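Local atomic coordinates of phycocyanobilin lyase subunit alpha (Nostoc sp. PCC 7120, PDB entry 5N3U), a protein that is probably required, as a lyase formed together with its partner subunit CpcF, for attaching the bilin chromophore to the CpcA gene product, the phycocyanin alpha subunit. Residues 218-231 with 240-252. Numbering follows the deposited sequence.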
# COMPACT_ATOMS: atom_id res chain seq x y z
N LEU A 218 -23.88 6.99 -4.42
CA LEU A 218 -24.52 6.69 -5.70
C LEU A 218 -24.54 5.23 -5.98
O LEU A 218 -25.56 4.67 -6.42
CB LEU A 218 -23.87 7.43 -6.83
CG LEU A 218 -24.19 8.89 -6.82
CD1 LEU A 218 -23.18 9.69 -7.60
CD2 LEU A 218 -25.60 9.08 -7.34
N GLY A 219 -23.44 4.55 -5.62
CA GLY A 219 -23.46 3.08 -5.60
C GLY A 219 -24.46 2.43 -4.70
O GLY A 219 -25.22 1.57 -5.14
N ALA A 220 -24.55 2.91 -3.47
CA ALA A 220 -25.52 2.39 -2.49
C ALA A 220 -26.96 2.56 -2.90
O ALA A 220 -27.79 1.73 -2.63
CB ALA A 220 -25.31 3.11 -1.16
N ILE A 221 -27.27 3.61 -3.60
CA ILE A 221 -28.64 3.82 -3.97
C ILE A 221 -28.93 3.29 -5.36
O ILE A 221 -30.08 3.15 -5.71
CB ILE A 221 -29.01 5.30 -3.82
CG1 ILE A 221 -28.30 6.13 -4.85
CG2 ILE A 221 -28.69 5.73 -2.39
CD1 ILE A 221 -28.55 7.61 -4.80
N GLY A 222 -27.89 3.06 -6.17
CA GLY A 222 -28.04 2.46 -7.49
C GLY A 222 -28.65 3.41 -8.51
O GLY A 222 -29.37 2.95 -9.37
N TYR A 223 -28.35 4.71 -8.44
CA TYR A 223 -28.97 5.74 -9.29
C TYR A 223 -28.41 5.74 -10.70
O TYR A 223 -27.38 6.37 -10.98
CB TYR A 223 -28.78 7.13 -8.67
CG TYR A 223 -29.45 8.32 -9.38
CD1 TYR A 223 -30.82 8.33 -9.67
CD2 TYR A 223 -28.71 9.46 -9.69
CE1 TYR A 223 -31.42 9.43 -10.31
CE2 TYR A 223 -29.29 10.57 -10.26
CZ TYR A 223 -30.64 10.53 -10.60
OH TYR A 223 -31.16 11.63 -11.20
N LEU A 224 -29.14 5.08 -11.59
CA LEU A 224 -28.67 4.82 -12.98
C LEU A 224 -28.24 6.02 -13.79
O LEU A 224 -27.20 6.00 -14.43
CB LEU A 224 -29.71 4.04 -13.77
CG LEU A 224 -29.33 3.57 -15.18
CD1 LEU A 224 -28.23 2.50 -15.09
CD2 LEU A 224 -30.56 2.96 -15.86
N ALA A 225 -29.02 7.09 -13.75
CA ALA A 225 -28.69 8.28 -14.46
C ALA A 225 -27.40 8.88 -14.14
O ALA A 225 -26.91 9.70 -14.90
CB ALA A 225 -29.84 9.34 -14.29
N ALA A 226 -26.76 8.52 -13.03
CA ALA A 226 -25.43 9.07 -12.74
C ALA A 226 -24.26 8.34 -13.43
O ALA A 226 -23.09 8.70 -13.23
CB ALA A 226 -25.21 9.05 -11.22
N ALA A 227 -24.53 7.29 -14.17
CA ALA A 227 -23.41 6.43 -14.72
C ALA A 227 -22.26 7.17 -15.42
O ALA A 227 -21.10 7.00 -15.05
CB ALA A 227 -23.98 5.38 -15.61
N GLU A 228 -22.56 8.04 -16.39
CA GLU A 228 -21.46 8.73 -17.09
C GLU A 228 -20.82 9.79 -16.24
O GLU A 228 -19.62 10.05 -16.36
CB GLU A 228 -21.91 9.33 -18.47
CG GLU A 228 -22.28 8.23 -19.46
CD GLU A 228 -23.62 7.54 -19.14
OE1 GLU A 228 -24.51 8.14 -18.47
OE2 GLU A 228 -23.84 6.38 -19.55
N ALA A 229 -21.60 10.43 -15.36
CA ALA A 229 -20.99 11.33 -14.46
C ALA A 229 -20.02 10.55 -13.52
O ALA A 229 -18.99 11.06 -13.17
CB ALA A 229 -22.02 12.05 -13.62
N ILE A 230 -20.38 9.35 -13.11
CA ILE A 230 -19.48 8.57 -12.22
C ILE A 230 -18.19 8.27 -12.98
O ILE A 230 -17.08 8.56 -12.52
CB ILE A 230 -20.18 7.28 -11.81
CG1 ILE A 230 -21.22 7.64 -10.76
CG2 ILE A 230 -19.18 6.19 -11.29
CD1 ILE A 230 -22.26 6.56 -10.61
N ALA A 231 -18.35 7.77 -14.19
CA ALA A 231 -17.19 7.35 -15.00
C ALA A 231 -16.27 8.48 -15.33
O ALA A 231 -15.05 8.29 -15.40
CB ALA A 231 -17.64 6.54 -16.22
N LYS A 240 -14.95 4.73 -8.41
CA LYS A 240 -15.83 4.66 -9.59
C LYS A 240 -16.40 3.29 -9.80
O LYS A 240 -17.61 3.13 -10.06
CB LYS A 240 -15.14 5.14 -10.83
CG LYS A 240 -14.71 6.58 -10.75
CD LYS A 240 -14.16 6.96 -12.09
CE LYS A 240 -13.44 8.22 -12.06
NZ LYS A 240 -13.31 8.80 -13.43
N LEU A 241 -15.57 2.26 -9.65
CA LEU A 241 -16.05 0.92 -9.87
C LEU A 241 -17.01 0.47 -8.85
O LEU A 241 -17.97 -0.32 -9.16
CB LEU A 241 -14.84 -0.08 -9.94
CG LEU A 241 -13.97 0.05 -11.17
CD1 LEU A 241 -12.65 -0.66 -10.89
CD2 LEU A 241 -14.74 -0.64 -12.32
N ILE A 242 -16.81 0.90 -7.62
CA ILE A 242 -17.80 0.53 -6.58
C ILE A 242 -19.15 1.19 -6.85
O ILE A 242 -20.17 0.58 -6.65
CB ILE A 242 -17.34 0.97 -5.16
CG1 ILE A 242 -16.15 0.17 -4.73
CG2 ILE A 242 -18.45 0.78 -4.13
CD1 ILE A 242 -16.48 -1.29 -4.62
N ALA A 243 -19.12 2.43 -7.27
CA ALA A 243 -20.37 3.13 -7.61
C ALA A 243 -21.07 2.45 -8.77
O ALA A 243 -22.25 2.07 -8.66
CB ALA A 243 -20.03 4.55 -7.93
N LEU A 244 -20.32 2.14 -9.83
CA LEU A 244 -20.89 1.43 -11.00
C LEU A 244 -21.40 0.09 -10.66
O LEU A 244 -22.45 -0.34 -11.09
CB LEU A 244 -19.92 1.43 -12.21
CG LEU A 244 -19.62 2.81 -12.74
CD1 LEU A 244 -18.44 2.92 -13.73
CD2 LEU A 244 -20.90 3.37 -13.41
N LYS A 245 -20.70 -0.60 -9.79
CA LYS A 245 -21.18 -1.88 -9.37
C LYS A 245 -22.55 -1.78 -8.72
O LYS A 245 -23.36 -2.69 -8.86
CB LYS A 245 -20.23 -2.40 -8.28
CG LYS A 245 -20.67 -3.65 -7.65
CD LYS A 245 -19.72 -3.94 -6.50
CE LYS A 245 -19.80 -5.37 -6.08
NZ LYS A 245 -20.89 -5.51 -5.12
N GLY A 246 -22.76 -0.75 -7.92
CA GLY A 246 -24.08 -0.61 -7.26
C GLY A 246 -25.14 -0.29 -8.29
O GLY A 246 -26.25 -0.78 -8.28
N LEU A 247 -24.80 0.50 -9.26
CA LEU A 247 -25.74 0.75 -10.35
C LEU A 247 -26.10 -0.55 -11.10
O LEU A 247 -27.27 -0.84 -11.38
CB LEU A 247 -25.17 1.78 -11.29
CG LEU A 247 -25.58 3.20 -11.07
CD1 LEU A 247 -25.05 3.76 -9.77
CD2 LEU A 247 -25.07 4.08 -12.19
N LEU A 248 -25.10 -1.37 -11.33
CA LEU A 248 -25.25 -2.60 -12.03
C LEU A 248 -26.12 -3.53 -11.28
O LEU A 248 -27.04 -4.14 -11.81
CB LEU A 248 -23.84 -3.24 -12.29
CG LEU A 248 -23.84 -4.59 -12.99
CD1 LEU A 248 -24.68 -4.49 -14.26
CD2 LEU A 248 -22.41 -5.00 -13.33
N GLU A 249 -25.88 -3.65 -10.01
CA GLU A 249 -26.70 -4.50 -9.21
C GLU A 249 -28.19 -4.11 -9.16
O GLU A 249 -29.04 -4.99 -9.10
CB GLU A 249 -26.17 -4.55 -7.81
CG GLU A 249 -24.87 -5.29 -7.69
CD GLU A 249 -24.24 -5.00 -6.34
OE1 GLU A 249 -24.29 -3.82 -5.88
OE2 GLU A 249 -23.69 -5.94 -5.74
N HIS A 250 -28.49 -2.83 -9.23
CA HIS A 250 -29.90 -2.37 -9.31
C HIS A 250 -30.56 -2.74 -10.66
O HIS A 250 -31.71 -3.10 -10.70
CB HIS A 250 -29.92 -0.84 -9.12
CG HIS A 250 -31.29 -0.22 -9.09
ND1 HIS A 250 -31.66 0.82 -9.92
CD2 HIS A 250 -32.35 -0.44 -8.28
CE1 HIS A 250 -32.89 1.20 -9.64
NE2 HIS A 250 -33.34 0.45 -8.65
N GLN A 251 -29.80 -2.67 -11.75
CA GLN A 251 -30.26 -3.08 -13.06
C GLN A 251 -30.31 -4.57 -13.29
O GLN A 251 -30.65 -4.98 -14.40
CB GLN A 251 -29.37 -2.50 -14.16
CG GLN A 251 -29.30 -0.99 -14.23
CD GLN A 251 -30.69 -0.38 -14.23
OE1 GLN A 251 -31.03 0.46 -13.38
NE2 GLN A 251 -31.53 -0.87 -15.13
N MET A 252 -29.94 -5.37 -12.29
CA MET A 252 -30.18 -6.81 -12.29
C MET A 252 -31.33 -7.08 -11.33
O MET A 252 -31.99 -8.10 -11.47
CB MET A 252 -28.95 -7.61 -11.80
CG MET A 252 -27.62 -7.43 -12.54
SD MET A 252 -27.53 -8.33 -14.11
CE MET A 252 -27.45 -7.00 -15.27
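Ile230 packs as a knob into the hole formed by Lys240, Ala243, Leu244 and Leu247 on helix 240-250, and its branched side chain divides the work. From CB, CG2 stands anti to the backbone N and lies 3.7 Å from Leu244 CG, close also to Lys240 O and Ala243 CB. The other branch runs through CG1 to CD1, which touches Ala243 CB and meets Leu247 CD1 tip to tip at 4.0 Å. Leu247 in turn lies against the 222-224 turn, CD2 3.5 Å from Tyr223 O; its CD1 approaches Leu218 O, and CD2 also reaches Ala227 CB, a methyl small enough to admit it. Segments 227-231 and 240-250, their axes 9.6 Å apart at 164°, form an antiparallel helical hairpin of the kind that builds HEAT-type solenoids. The end of helix 208-221 brings its backbone against the same helix, because Gly219 and Gly246 bring no side chains: Gly246 CA sits 3.2 Å from Gly219 O in a CA-H...O contact. Gly222, the first residue beyond that helix, has positive phi, a conformation glycine adopts easily, and leaves room for His250 CB. At the hairpin's turn, Lys240 stretches its extended chain past Ile230 O, and NZ donates to Ala231 O at 2.7 Å from above the carbonyl plane; Ala233 O is a second acceptor for this ammonium.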